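Local coordinates for protein aldehyde dehydrogenase 12 (Zea mays, PDB 6D97) that probably catalyses the NAD-dependent oxidation of L-glutamate gamma-semialdehyde to glutamate, the last step of proline catabolism in plants, at residues Leu97-Pro100 with Leu101-Pro104; Val151-Lys154 with Phe155-Phe159; Ala313-Cys316 with Asp317-Tyr321; Met336-Asn339 with Trp340-Ser343. All blocks are in the same frame, centred on the assembly; numbering follows the deposited sequence.

Contact 1 (Leu97-Pro100 with Leu101-Pro104); sequences LHNP and LKAP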
ATOM      1  N   LEU A  97     -17.702 -18.389  -3.510  1.00 35.68           N
ATOM      2  CA  LEU A  97     -18.404 -18.725  -2.278  1.00 26.35           C
ATOM      3  C   LEU A  97     -18.598 -17.485  -1.422  1.00 24.56           C
ATOM      4  O   LEU A  97     -19.561 -17.401  -0.651  1.00 20.61           O
ATOM      5  CB  LEU A  97     -17.637 -19.796  -1.499  1.00 24.42           C
ATOM      6  CG  LEU A  97     -17.410 -21.129  -2.210  1.00 34.81           C
ATOM      7  CD1 LEU A  97     -16.805 -22.157  -1.273  1.00 20.62           C
ATOM      8  CD2 LEU A  97     -18.729 -21.629  -2.761  1.00 21.37           C
ATOM      9  N   HIS A  98     -17.693 -16.518  -1.549  1.00 21.85           N
ATOM     10  CA  HIS A  98     -17.834 -15.202  -0.946  1.00 20.10           C
ATOM     11  C   HIS A  98     -16.926 -14.245  -1.705  1.00 28.22           C
ATOM     12  O   HIS A  98     -16.026 -14.662  -2.437  1.00 31.82           O
ATOM     13  CB  HIS A  98     -17.489 -15.220   0.547  1.00 20.93           C
ATOM     14  CG  HIS A  98     -16.071 -15.608   0.836  1.00 23.23           C
ATOM     15  ND1 HIS A  98     -15.694 -16.903   1.121  1.00 26.92           N
ATOM     16  CD2 HIS A  98     -14.936 -14.870   0.874  1.00 24.96           C
ATOM     17  CE1 HIS A  98     -14.390 -16.946   1.329  1.00 19.94           C
ATOM     18  NE2 HIS A  98     -13.905 -15.726   1.180  1.00 28.00           N
ATOM     19  N   ASN A  99     -17.176 -12.956  -1.523  1.00 23.76           N
ATOM     20  CA  ASN A  99     -16.345 -11.914  -2.107  1.00 18.07           C
ATOM     21  C   ASN A  99     -16.457 -10.695  -1.198  1.00 27.54           C
ATOM     22  O   ASN A  99     -17.217 -10.745  -0.220  1.00 24.52           O
ATOM     23  CB  ASN A  99     -16.763 -11.621  -3.554  1.00 20.48           C
ATOM     24  CG  ASN A  99     -18.214 -11.227  -3.685  1.00 23.70           C
ATOM     25  OD1 ASN A  99     -18.652 -10.228  -3.115  1.00 24.46           O
ATOM     26  ND2 ASN A  99     -18.963 -11.982  -4.487  1.00 26.73           N
ATOM     27  N   PRO A 100     -15.726  -9.600  -1.449  1.00 24.98           N
ATOM     28  CA  PRO A 100     -15.780  -8.464  -0.513  1.00 20.35           C
ATOM     29  C   PRO A 100     -17.172  -7.901  -0.265  1.00 20.59           C
ATOM     30  O   PRO A 100     -17.346  -7.166   0.713  1.00 26.98           O
ATOM     31  CB  PRO A 100     -14.874  -7.422  -1.178  1.00 17.77           C
ATOM     32  CG  PRO A 100     -13.887  -8.217  -1.919  1.00 16.78           C
ATOM     33  CD  PRO A 100     -14.645  -9.416  -2.438  1.00 22.98           C
ATOM     34  N   LEU A 101     -18.164  -8.214  -1.100  1.00 21.52           N
ATOM     35  CA  LEU A 101     -19.512  -7.691  -0.920  1.00 22.51           C
ATOM     36  C   LEU A 101     -20.551  -8.755  -0.590  1.00 31.71           C
ATOM     37  O   LEU A 101     -21.698  -8.401  -0.296  1.00 35.79           O
ATOM     38  CB  LEU A 101     -19.963  -6.938  -2.182  1.00 24.00           C
ATOM     39  CG  LEU A 101     -19.176  -5.679  -2.543  1.00 30.55           C
ATOM     40  CD1 LEU A 101     -19.811  -4.971  -3.738  1.00 38.50           C
ATOM     41  CD2 LEU A 101     -19.072  -4.744  -1.349  1.00 31.29           C
ATOM     42  N   LYS A 102     -20.193 -10.036  -0.641  1.00 26.55           N
ATOM     43  CA  LYS A 102     -21.153 -11.121  -0.476  1.00 29.62           C
ATOM     44  C   LYS A 102     -20.643 -12.113   0.559  1.00 37.63           C
ATOM     45  O   LYS A 102     -19.492 -12.554   0.480  1.00 37.61           O
ATOM     46  CB  LYS A 102     -21.407 -11.836  -1.803  1.00 24.78           C
ATOM     47  CG  LYS A 102     -22.431 -12.950  -1.696  1.00 20.97           C
ATOM     48  CD  LYS A 102     -22.533 -13.731  -2.987  1.00 27.59           C
ATOM     49  CE  LYS A 102     -21.256 -14.515  -3.228  1.00 29.19           C
ATOM     50  NZ  LYS A 102     -21.393 -15.469  -4.360  1.00 26.67           N
ATOM     51  N   ALA A 103     -21.511 -12.477   1.504  1.00 34.91           N
ATOM     52  CA  ALA A 103     -21.176 -13.369   2.608  1.00 28.49           C
ATOM     53  C   ALA A 103     -19.825 -13.039   3.249  1.00 25.53           C
ATOM     54  O   ALA A 103     -18.989 -13.930   3.439  1.00 26.07           O
ATOM     55  CB  ALA A 103     -21.205 -14.820   2.150  1.00 20.62           C
ATOM     56  N   PRO A 104     -19.579 -11.772   3.607  1.00 33.84           N
ATOM     57  CA  PRO A 104     -18.255 -11.408   4.141  1.00 27.64           C
ATOM     58  C   PRO A 104     -17.921 -12.106   5.440  1.00 22.60           C
ATOM     59  O   PRO A 104     -16.737 -12.211   5.784  1.00 26.38           O
ATOM     60  CB  PRO A 104     -18.355  -9.889   4.334  1.00 26.10           C
ATOM     61  CG  PRO A 104     -19.797  -9.659   4.579  1.00 33.74           C
ATOM     62  CD  PRO A 104     -20.531 -10.650   3.715  1.00 37.11           C
TER

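Contact 2 (Val151-Lys154 with Phe155-Phe159); sequences VSQK and FLENF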
ATOM      1  N   VAL A 151       6.542 -24.494   8.868  1.00 33.21           N
ATOM      2  CA  VAL A 151       6.138 -23.478   7.899  1.00 32.60           C
ATOM      3  C   VAL A 151       4.621 -23.444   7.774  1.00 30.15           C
ATOM      4  O   VAL A 151       4.000 -22.373   7.789  1.00 28.50           O
ATOM      5  CB  VAL A 151       6.804 -23.734   6.535  1.00 32.25           C
ATOM      6  CG1 VAL A 151       6.158 -22.868   5.462  1.00 30.86           C
ATOM      7  CG2 VAL A 151       8.300 -23.477   6.607  1.00 26.28           C
ATOM      8  N   SER A 152       4.005 -24.622   7.642  1.00 22.22           N
ATOM      9  CA  SER A 152       2.551 -24.703   7.558  1.00 19.03           C
ATOM     10  C   SER A 152       1.895 -24.094   8.790  1.00 21.08           C
ATOM     11  O   SER A 152       0.922 -23.340   8.680  1.00 27.22           O
ATOM     12  CB  SER A 152       2.120 -26.160   7.386  1.00 19.61           C
ATOM     13  OG  SER A 152       2.833 -26.776   6.330  1.00 26.83           O
ATOM     14  N   GLN A 153       2.430 -24.398   9.975  1.00 24.57           N
ATOM     15  CA  GLN A 153       1.840 -23.900  11.214  1.00 21.12           C
ATOM     16  C   GLN A 153       1.940 -22.381  11.291  1.00 24.33           C
ATOM     17  O   GLN A 153       0.974 -21.699  11.655  1.00 24.85           O
ATOM     18  CB  GLN A 153       2.524 -24.563  12.412  1.00 19.64           C
ATOM     19  CG  GLN A 153       1.781 -24.438  13.731  1.00 29.15           C
ATOM     20  CD  GLN A 153       2.040 -23.123  14.427  1.00 30.59           C
ATOM     21  OE1 GLN A 153       3.050 -22.461  14.181  1.00 38.91           O
ATOM     22  NE2 GLN A 153       1.122 -22.732  15.305  1.00 27.08           N
ATOM     23  N   LYS A 154       3.108 -21.835  10.935  1.00 27.66           N
ATOM     24  CA  LYS A 154       3.306 -20.388  10.970  1.00 28.00           C
ATOM     25  C   LYS A 154       2.414 -19.679   9.959  1.00 28.22           C
ATOM     26  O   LYS A 154       1.857 -18.616  10.256  1.00 29.82           O
ATOM     27  CB  LYS A 154       4.778 -20.056  10.716  1.00 22.75           C
ATOM     28  CG  LYS A 154       5.643 -20.074  11.970  1.00 42.86           C
ATOM     29  CD  LYS A 154       5.367 -18.849  12.831  1.00 45.21           C
ATOM     30  CE  LYS A 154       6.049 -18.943  14.184  1.00 37.46           C
ATOM     31  NZ  LYS A 154       5.429 -19.979  15.053  1.00 44.96           N
ATOM     32  N   PHE A 155       2.273 -20.251   8.758  1.00 25.34           N
ATOM     33  CA  PHE A 155       1.401 -19.669   7.742  1.00 22.20           C
ATOM     34  C   PHE A 155      -0.023 -19.520   8.264  1.00 22.23           C
ATOM     35  O   PHE A 155      -0.647 -18.463   8.106  1.00 27.82           O
ATOM     36  CB  PHE A 155       1.441 -20.536   6.478  1.00 22.06           C
ATOM     37  CG  PHE A 155       0.332 -20.254   5.499  1.00 20.60           C
ATOM     38  CD1 PHE A 155       0.496 -19.313   4.494  1.00 23.90           C
ATOM     39  CD2 PHE A 155      -0.864 -20.953   5.569  1.00 22.77           C
ATOM     40  CE1 PHE A 155      -0.520 -19.066   3.587  1.00 23.79           C
ATOM     41  CE2 PHE A 155      -1.883 -20.709   4.673  1.00 21.52           C
ATOM     42  CZ  PHE A 155      -1.712 -19.768   3.678  1.00 21.56           C
ATOM     43  N   LEU A 156      -0.549 -20.569   8.899  1.00 21.89           N
ATOM     44  CA  LEU A 156      -1.890 -20.495   9.472  1.00 22.17           C
ATOM     45  C   LEU A 156      -1.967 -19.438  10.565  1.00 25.69           C
ATOM     46  O   LEU A 156      -2.996 -18.772  10.723  1.00 26.83           O
ATOM     47  CB  LEU A 156      -2.300 -21.865  10.014  1.00 18.13           C
ATOM     48  CG  LEU A 156      -2.502 -22.975   8.980  1.00 25.69           C
ATOM     49  CD1 LEU A 156      -2.728 -24.320   9.661  1.00 25.58           C
ATOM     50  CD2 LEU A 156      -3.654 -22.632   8.043  1.00 21.31           C
ATOM     51  N   GLU A 157      -0.884 -19.262  11.328  1.00 28.45           N
ATOM     52  CA  GLU A 157      -0.873 -18.218  12.346  1.00 37.42           C
ATOM     53  C   GLU A 157      -0.964 -16.830  11.727  1.00 30.02           C
ATOM     54  O   GLU A 157      -1.469 -15.904  12.368  1.00 33.38           O
ATOM     55  CB  GLU A 157       0.377 -18.329  13.220  1.00 32.24           C
ATOM     56  CG  GLU A 157       0.237 -19.300  14.379  1.00 42.56           C
ATOM     57  CD  GLU A 157       1.296 -19.093  15.447  1.00 53.15           C
ATOM     58  OE1 GLU A 157       1.309 -19.863  16.433  1.00 50.60           O
ATOM     59  OE2 GLU A 157       2.111 -18.156  15.303  1.00 56.92           O
ATOM     60  N   ASN A 158      -0.506 -16.668  10.483  1.00 25.20           N
ATOM     61  CA  ASN A 158      -0.564 -15.363   9.833  1.00 29.55           C
ATOM     62  C   ASN A 158      -1.970 -14.977   9.399  1.00 28.37           C
ATOM     63  O   ASN A 158      -2.194 -13.814   9.048  1.00 30.97           O
ATOM     64  CB  ASN A 158       0.365 -15.329   8.619  1.00 28.29           C
ATOM     65  CG  ASN A 158       1.828 -15.351   9.006  1.00 26.62           C
ATOM     66  OD1 ASN A 158       2.185 -15.076  10.152  1.00 25.47           O
ATOM     67  ND2 ASN A 158       2.686 -15.668   8.047  1.00 17.80           N
ATOM     68  N   PHE A 159      -2.920 -15.904   9.421  1.00 23.00           N
ATOM     69  CA  PHE A 159      -4.251 -15.624   8.904  1.00 28.93           C
ATOM     70  C   PHE A 159      -5.311 -15.989   9.924  1.00 24.92           C
ATOM     71  O   PHE A 159      -6.360 -16.552   9.598  1.00 30.61           O
ATOM     72  CB  PHE A 159      -4.455 -16.324   7.565  1.00 20.07           C
ATOM     73  CG  PHE A 159      -3.492 -15.854   6.520  1.00 22.10           C
ATOM     74  CD1 PHE A 159      -3.679 -14.629   5.904  1.00 24.96           C
ATOM     75  CD2 PHE A 159      -2.372 -16.598   6.197  1.00 20.95           C
ATOM     76  CE1 PHE A 159      -2.786 -14.164   4.967  1.00 23.31           C
ATOM     77  CE2 PHE A 159      -1.475 -16.140   5.252  1.00 24.79           C
ATOM     78  CZ  PHE A 159      -1.683 -14.919   4.638  1.00 24.45           C
TER

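Contact 3 (Ala313-Cys316 with Asp317-Tyr321); sequences AWVC and DQDAY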
ATOM      1  N   ALA A 313      30.178 -23.541   3.144  1.00 37.34           N
ATOM      2  CA  ALA A 313      30.202 -24.951   2.768  1.00 31.00           C
ATOM      3  C   ALA A 313      28.971 -25.676   3.296  1.00 32.59           C
ATOM      4  O   ALA A 313      28.347 -26.466   2.579  1.00 32.28           O
ATOM      5  CB  ALA A 313      31.483 -25.612   3.277  1.00 28.75           C
ATOM      6  N   TRP A 314      28.605 -25.409   4.551  1.00 33.30           N
ATOM      7  CA  TRP A 314      27.431 -26.043   5.141  1.00 31.19           C
ATOM      8  C   TRP A 314      26.175 -25.718   4.345  1.00 33.95           C
ATOM      9  O   TRP A 314      25.350 -26.599   4.074  1.00 33.25           O
ATOM     10  CB  TRP A 314      27.281 -25.600   6.594  1.00 28.22           C
ATOM     11  CG  TRP A 314      25.972 -25.951   7.228  1.00 33.45           C
ATOM     12  CD1 TRP A 314      25.544 -27.191   7.605  1.00 28.47           C
ATOM     13  CD2 TRP A 314      24.930 -25.039   7.589  1.00 24.31           C
ATOM     14  NE1 TRP A 314      24.293 -27.108   8.169  1.00 35.67           N
ATOM     15  CE2 TRP A 314      23.894 -25.796   8.170  1.00 29.60           C
ATOM     16  CE3 TRP A 314      24.771 -23.654   7.477  1.00 34.03           C
ATOM     17  CZ2 TRP A 314      22.717 -25.214   8.637  1.00 33.78           C
ATOM     18  CZ3 TRP A 314      23.603 -23.077   7.942  1.00 32.91           C
ATOM     19  CH2 TRP A 314      22.592 -23.857   8.513  1.00 31.31           C
ATOM     20  N   VAL A 315      26.023 -24.455   3.945  1.00 31.31           N
ATOM     21  CA  VAL A 315      24.849 -24.060   3.175  1.00 32.73           C
ATOM     22  C   VAL A 315      24.860 -24.725   1.808  1.00 32.19           C
ATOM     23  O   VAL A 315      23.812 -25.128   1.288  1.00 30.78           O
ATOM     24  CB  VAL A 315      24.783 -22.528   3.061  1.00 31.59           C
ATOM     25  CG1 VAL A 315      23.628 -22.119   2.178  1.00 24.62           C
ATOM     26  CG2 VAL A 315      24.645 -21.915   4.435  1.00 24.59           C
ATOM     27  N   CYS A 316      26.045 -24.858   1.208  1.00 31.53           N
ATOM     28  CA  CYS A 316      26.157 -25.557  -0.067  1.00 34.02           C
ATOM     29  C   CYS A 316      25.704 -27.007   0.059  1.00 32.36           C
ATOM     30  O   CYS A 316      24.994 -27.521  -0.812  1.00 27.71           O
ATOM     31  CB  CYS A 316      27.595 -25.484  -0.581  1.00 32.79           C
ATOM     32  SG  CYS A 316      28.030 -23.956  -1.449  1.00 36.73           S
ATOM     33  N   ASP A 317      26.094 -27.680   1.143  1.00 26.10           N
ATOM     34  CA  ASP A 317      25.693 -29.072   1.326  1.00 26.53           C
ATOM     35  C   ASP A 317      24.195 -29.188   1.576  1.00 25.47           C
ATOM     36  O   ASP A 317      23.538 -30.089   1.039  1.00 28.47           O
ATOM     37  CB  ASP A 317      26.478 -29.699   2.479  1.00 25.85           C
ATOM     38  CG  ASP A 317      26.007 -31.106   2.804  1.00 29.62           C
ATOM     39  OD1 ASP A 317      26.346 -32.035   2.038  1.00 30.35           O
ATOM     40  OD2 ASP A 317      25.289 -31.279   3.814  1.00 28.82           O
ATOM     41  N   GLN A 318      23.636 -28.295   2.394  1.00 29.67           N
ATOM     42  CA  GLN A 318      22.205 -28.348   2.663  1.00 34.16           C
ATOM     43  C   GLN A 318      21.404 -27.959   1.431  1.00 33.98           C
ATOM     44  O   GLN A 318      20.371 -28.573   1.137  1.00 29.66           O
ATOM     45  CB  GLN A 318      21.852 -27.443   3.844  1.00 32.34           C
ATOM     46  CG  GLN A 318      22.392 -27.937   5.176  1.00 33.34           C
ATOM     47  CD  GLN A 318      21.688 -29.190   5.672  1.00 32.19           C
ATOM     48  OE1 GLN A 318      22.315 -30.091   6.225  1.00 31.12           O
ATOM     49  NE2 GLN A 318      20.377 -29.247   5.482  1.00 26.21           N
ATOM     50  N   ASP A 319      21.867 -26.947   0.694  1.00 32.95           N
ATOM     51  CA  ASP A 319      21.146 -26.514  -0.498  1.00 34.07           C
ATOM     52  C   ASP A 319      21.107 -27.618  -1.542  1.00 31.81           C
ATOM     53  O   ASP A 319      20.063 -27.878  -2.150  1.00 30.06           O
ATOM     54  CB  ASP A 319      21.786 -25.256  -1.084  1.00 35.40           C
ATOM     55  CG  ASP A 319      21.357 -23.997  -0.367  1.00 34.63           C
ATOM     56  OD1 ASP A 319      20.294 -24.012   0.290  1.00 33.14           O
ATOM     57  OD2 ASP A 319      22.085 -22.990  -0.473  1.00 37.51           O
ATOM     58  N   ALA A 320      22.236 -28.290  -1.756  1.00 25.48           N
ATOM     59  CA  ALA A 320      22.317 -29.260  -2.838  1.00 25.68           C
ATOM     60  C   ALA A 320      21.721 -30.608  -2.459  1.00 28.00           C
ATOM     61  O   ALA A 320      21.185 -31.306  -3.328  1.00 33.26           O
ATOM     62  CB  ALA A 320      23.771 -29.437  -3.278  1.00 25.94           C
ATOM     63  N   TYR A 321      21.781 -30.995  -1.183  1.00 25.89           N
ATOM     64  CA  TYR A 321      21.610 -32.398  -0.835  1.00 26.01           C
ATOM     65  C   TYR A 321      20.577 -32.699   0.239  1.00 30.13           C
ATOM     66  O   TYR A 321      20.244 -33.877   0.413  1.00 31.10           O
ATOM     67  CB  TYR A 321      22.959 -32.992  -0.411  1.00 26.29           C
ATOM     68  CG  TYR A 321      23.972 -32.916  -1.523  1.00 30.30           C
ATOM     69  CD1 TYR A 321      23.634 -33.305  -2.814  1.00 26.99           C
ATOM     70  CD2 TYR A 321      25.253 -32.430  -1.290  1.00 27.67           C
ATOM     71  CE1 TYR A 321      24.548 -33.231  -3.838  1.00 35.06           C
ATOM     72  CE2 TYR A 321      26.175 -32.348  -2.310  1.00 31.19           C
ATOM     73  CZ  TYR A 321      25.818 -32.752  -3.581  1.00 35.14           C
ATOM     74  OH  TYR A 321      26.730 -32.674  -4.606  1.00 39.72           O
TER
HETATM   75  O   HOH W   1      22.288 -29.110   9.041  1.00 30.79           O

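Contact 4 (Met336-Asn339 with Trp340-Ser343); sequences MHKN and WSSS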
ATOM      1  N   MET A 336      31.929 -20.986  -8.927  1.00 34.76           N
ATOM      2  CA  MET A 336      32.944 -20.639  -7.937  1.00 40.28           C
ATOM      3  C   MET A 336      33.896 -19.590  -8.502  1.00 36.68           C
ATOM      4  O   MET A 336      34.568 -19.835  -9.510  1.00 47.14           O
ATOM      5  CB  MET A 336      33.741 -21.873  -7.513  1.00 33.74           C
ATOM      6  CG  MET A 336      32.970 -22.932  -6.752  1.00 38.75           C
ATOM      7  SD  MET A 336      34.095 -24.244  -6.251  1.00 40.86           S
ATOM      8  CE  MET A 336      35.357 -23.266  -5.438  1.00 41.53           C
ATOM      9  N   HIS A 337      33.973 -18.434  -7.844  1.00 34.52           N
ATOM     10  CA  HIS A 337      35.022 -17.478  -8.171  1.00 35.44           C
ATOM     11  C   HIS A 337      36.382 -18.092  -7.863  1.00 38.40           C
ATOM     12  O   HIS A 337      36.542 -18.818  -6.878  1.00 34.62           O
ATOM     13  CB  HIS A 337      34.840 -16.177  -7.387  1.00 37.52           C
ATOM     14  CG  HIS A 337      35.677 -15.042  -7.895  1.00 41.80           C
ATOM     15  ND1 HIS A 337      37.052 -15.020  -7.788  1.00 42.31           N
ATOM     16  CD2 HIS A 337      35.333 -13.888  -8.515  1.00 41.29           C
ATOM     17  CE1 HIS A 337      37.518 -13.906  -8.322  1.00 43.06           C
ATOM     18  NE2 HIS A 337      36.495 -13.200  -8.770  1.00 42.00           N
ATOM     19  N   LYS A 338      37.366 -17.800  -8.719  1.00 47.25           N
ATOM     20  CA  LYS A 338      38.679 -18.432  -8.599  1.00 45.56           C
ATOM     21  C   LYS A 338      39.290 -18.232  -7.218  1.00 44.89           C
ATOM     22  O   LYS A 338      40.047 -19.088  -6.744  1.00 49.17           O
ATOM     23  CB  LYS A 338      39.617 -17.887  -9.679  1.00 46.80           C
ATOM     24  CG  LYS A 338      40.873 -18.715  -9.905  1.00 55.39           C
ATOM     25  CD  LYS A 338      41.728 -18.120 -11.016  1.00 56.44           C
ATOM     26  CE  LYS A 338      42.970 -18.958 -11.276  1.00 60.36           C
ATOM     27  NZ  LYS A 338      43.853 -19.046 -10.078  1.00 68.75           N
ATOM     28  N   ASN A 339      38.958 -17.121  -6.550  1.00 37.42           N
ATOM     29  CA  ASN A 339      39.491 -16.864  -5.216  1.00 40.93           C
ATOM     30  C   ASN A 339      39.097 -17.954  -4.228  1.00 45.13           C
ATOM     31  O   ASN A 339      39.807 -18.183  -3.243  1.00 57.43           O
ATOM     32  CB  ASN A 339      39.017 -15.503  -4.709  1.00 46.01           C
ATOM     33  CG  ASN A 339      39.508 -14.359  -5.568  1.00 44.40           C
ATOM     34  OD1 ASN A 339      40.357 -14.543  -6.440  1.00 42.36           O
ATOM     35  ND2 ASN A 339      38.980 -13.167  -5.324  1.00 48.87           N
ATOM     36  N   TRP A 340      37.977 -18.636  -4.471  1.00 40.47           N
ATOM     37  CA  TRP A 340      37.507 -19.678  -3.568  1.00 35.25           C
ATOM     38  C   TRP A 340      38.185 -21.022  -3.793  1.00 47.26           C
ATOM     39  O   TRP A 340      37.979 -21.937  -2.988  1.00 52.65           O
ATOM     40  CB  TRP A 340      35.992 -19.855  -3.707  1.00 31.41           C
ATOM     41  CG  TRP A 340      35.176 -18.809  -3.011  1.00 35.49           C
ATOM     42  CD1 TRP A 340      34.816 -17.590  -3.504  1.00 33.13           C
ATOM     43  CD2 TRP A 340      34.605 -18.897  -1.698  1.00 29.38           C
ATOM     44  NE1 TRP A 340      34.059 -16.910  -2.580  1.00 35.50           N
ATOM     45  CE2 TRP A 340      33.915 -17.690  -1.462  1.00 36.16           C
ATOM     46  CE3 TRP A 340      34.610 -19.878  -0.699  1.00 29.72           C
ATOM     47  CZ2 TRP A 340      33.241 -17.436  -0.266  1.00 32.70           C
ATOM     48  CZ3 TRP A 340      33.937 -19.623   0.489  1.00 29.35           C
ATOM     49  CH2 TRP A 340      33.264 -18.412   0.693  1.00 29.03           C
ATOM     50  N   SER A 341      38.983 -21.168  -4.856  1.00 53.44           N
ATOM     51  CA  SER A 341      39.562 -22.470  -5.176  1.00 60.53           C
ATOM     52  C   SER A 341      40.563 -22.925  -4.123  1.00 58.13           C
ATOM     53  O   SER A 341      40.749 -24.131  -3.928  1.00 65.54           O
ATOM     54  CB  SER A 341      40.228 -22.430  -6.552  1.00 63.04           C
ATOM     55  OG  SER A 341      41.298 -21.502  -6.576  1.00 61.65           O
ATOM     56  N   SER A 342      41.216 -21.987  -3.442  1.00 52.48           N
ATOM     57  CA  SER A 342      42.201 -22.304  -2.418  1.00 52.46           C
ATOM     58  C   SER A 342      41.632 -22.203  -1.009  1.00 46.28           C
ATOM     59  O   SER A 342      42.385 -22.305  -0.035  1.00 46.88           O
ATOM     60  CB  SER A 342      43.412 -21.384  -2.562  1.00 59.38           C
ATOM     61  OG  SER A 342      43.014 -20.024  -2.558  1.00 64.52           O
ATOM     62  N   SER A 343      40.318 -22.017  -0.881  1.00 38.08           N
ATOM     63  CA  SER A 343      39.700 -21.776   0.415  1.00 38.10           C
ATOM     64  C   SER A 343      39.494 -23.048   1.227  1.00 42.33           C
ATOM     65  O   SER A 343      39.276 -22.959   2.440  1.00 49.54           O
ATOM     66  CB  SER A 343      38.351 -21.077   0.222  1.00 35.76           C
ATOM     67  OG  SER A 343      37.450 -21.899  -0.501  1.00 35.11           O
TER

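Contact 1 (Leu97-Pro100 with Leu101-Pro104)
Asn99 and Lys102 meet backbone to backbone: Asn99 N donates to Lys102 O at 3.1 Å, in the carbonyl plane and on a lone pair, while Lys102 N returns a bond to Asn99 O from well above that carbonyl's plane. The Asn99 amide folds back over the bend because its CG sits between the backbone N and the carbonyl carbon (chi1 57°). OD1 of Asn99 can then accept from Leu101 N at 2.9 Å, with the donor in the plane of the side-chain carbonyl. The Lys102 N to Asn99 O bond closes a type I beta turn from Asn99 to Lys102, with Pro100 and Leu101 at the corners; the OD1 bond lays an Asx turn over its first half. The Lys102 side chain crosses the amide at about a right angle, with its CE 3.6 Å from Asn99 ND2. Next to the turn, His98 CB touches Lys102 O at 3.3 Å and Ala103 CB at 4.1 Å. Further out, Asn99 ND2 donates to His95 O and to Gly479 O of the third subunit, which fixes the amide's orientation, and Lys102 NZ bonds to Gly96 O and His95 ND1. Arg106 holds His98 ND1, and Tyr214 O holds NE2.

Contact 2 (Val151-Lys154 with Phe155-Phe159)
Glu157 lies back along its helix over Gln153 and Lys154, and its side chain is the one to follow. CB starts 3.3 Å from Lys154 O. With CG anti to the carbonyl carbon (chi1 -85°), the chain then runs extended back toward the earlier turn, where CG comes 3.7 Å from Gln153 NE2. At the tip the two oxygens part. OE1 of Glu157 accepts from Gln153 NE2 at 3.1 Å in a nearly straight bond (167°); the oxygen lies almost in the plane of the amide, but the N-H arrives from above the carboxylate, the two flat groups being 76° apart. OE2 of Glu157 faces Lys154 NZ at 3.8 Å, a long salt bridge between chains that lie side by side. Gln153 NE2 has a second acceptor in Ala118 O of helix 105-121, and Lys154 NZ makes another long, weak ion pair with Asp112 of the fourth subunit. With an alanine in place of Glu157, Lys154 would probably lose its partner within the helix and Gln153 one of its acceptors, its amide then less firmly oriented. Elsewhere on this turn the Phe155 ring meets Ser152 O at its edge and takes Phe159 CD2 over one face. Backbone bonds such as Phe155 N to Val151 O (2.9 Å) carry the same periodicity, and side-chain pairing three and four residues apart is characteristic of an alpha helix, here helix 142-157.

Contact 3 (Ala313-Cys316 with Asp317-Tyr321)
Trp314 and Gln318, one turn apart on helix 309-321, cross obliquely, with the indole and amide planes 38° apart. This helix is the crossover of a beta-alpha-beta unit whose parallel strands are 298-302 and 331-337. Gln318 CG lies over one face of the indole, 4.0 Å from the centroid of the five-membered ring, in a CH-pi contact displaced toward the rim near NE1. Trp314 gets there because its CG is anti to the backbone N (chi1 168°), which swings the indole along the helix toward the next turn. The Gln318 chain bends at chi2, and its amide is claimed by a neighbour: NE2 bonds to Thr547 of the third subunit, whose Trp541 also meets the Trp314 ring.

Val315 and Asp319 instead run side by side, pointing the same way. Val315 CG1 is pressed to 3.2 Å from Asp319 OD2, a close approach of methyl to carboxylate. That carboxylate is well gripped: OD2 takes a salt bridge from Lys300 and a bond from Thr494 N, and OD1 bonds to Thr495. In the backbone of the same pair, Asp319 N donates to Val315 O at 2.7 Å. Toward the end of the helix the Tyr321 ring carries Ala320 CB over its centre and has Asp317 OD1 in plane at its edge. One water joins the first pair, accepting from Trp314 NE1 at 3.0 Å in the indole plane and donating weakly to Gln318 OE1 at 3.0 Å.

Contact 4 (Met336-Asn339 with Trp340-Ser343)
Trp340 N donates to His337 O at 2.8 Å, coming in from above the carbonyl plane; the same oxygen lies at the edge of the indole, in its plane. One residue further on, Lys338 O is gripped twice by Ser341: OG donates at 2.7 Å in the carbonyl plane and the backbone N at 3.0 Å from above it. Ser341 OG reaches the oxygen because it stands between its own backbone N and carbonyl carbon (chi1 62°). The His337 ring joins in as an acceptor, ND1 taking Asn339 N at 3.1 Å in the ring plane along an almost perfectly straight bond. The two backbone bonds, each from an N-H to the carbonyl three residues back, close overlapping beta turns that carry the chain from strand 331-337 toward helix 345-354. The apolar contacts centre on Trp340. Met336 crosses it at about a right angle, Met336 CE 3.9 Å from Trp340 CB, and His337 CB touches Trp340 CD1 at 4.1 Å. Past CB the indole is buried against Val306, Val309, Val312 and Leu345, with NE1 in a weak bond to Gly303 O. A serine in place of Trp340 would probably open a gap between the valines and Leu345 and leave Gly303 O without that donor.

In the fold
The four contacts come in series along one chain and none touches another. Contact 1, in the loop before helix 105-121, and contact 2, on helix 142-157, have centres about 23 Å apart; helix 105-121 packs against contact 2. Contact 2 also borders helix 203-214, which links strands 191-196 and 218-223 of the Rossmann-type sheet on which NAD is bound. Contact 3 lies on the helix of a beta-alpha-beta unit and contact 4 begins at the end of its second strand, 331-337, their centres about 17 Å apart. Contacts 1 and 3, centres about 46 Å apart, both meet the third subunit; contact 1 also meets the second and contact 2 the fourth. Contacts 1 to 3 thus lie at tetramer interfaces, whereas contact 4 touches no other chain.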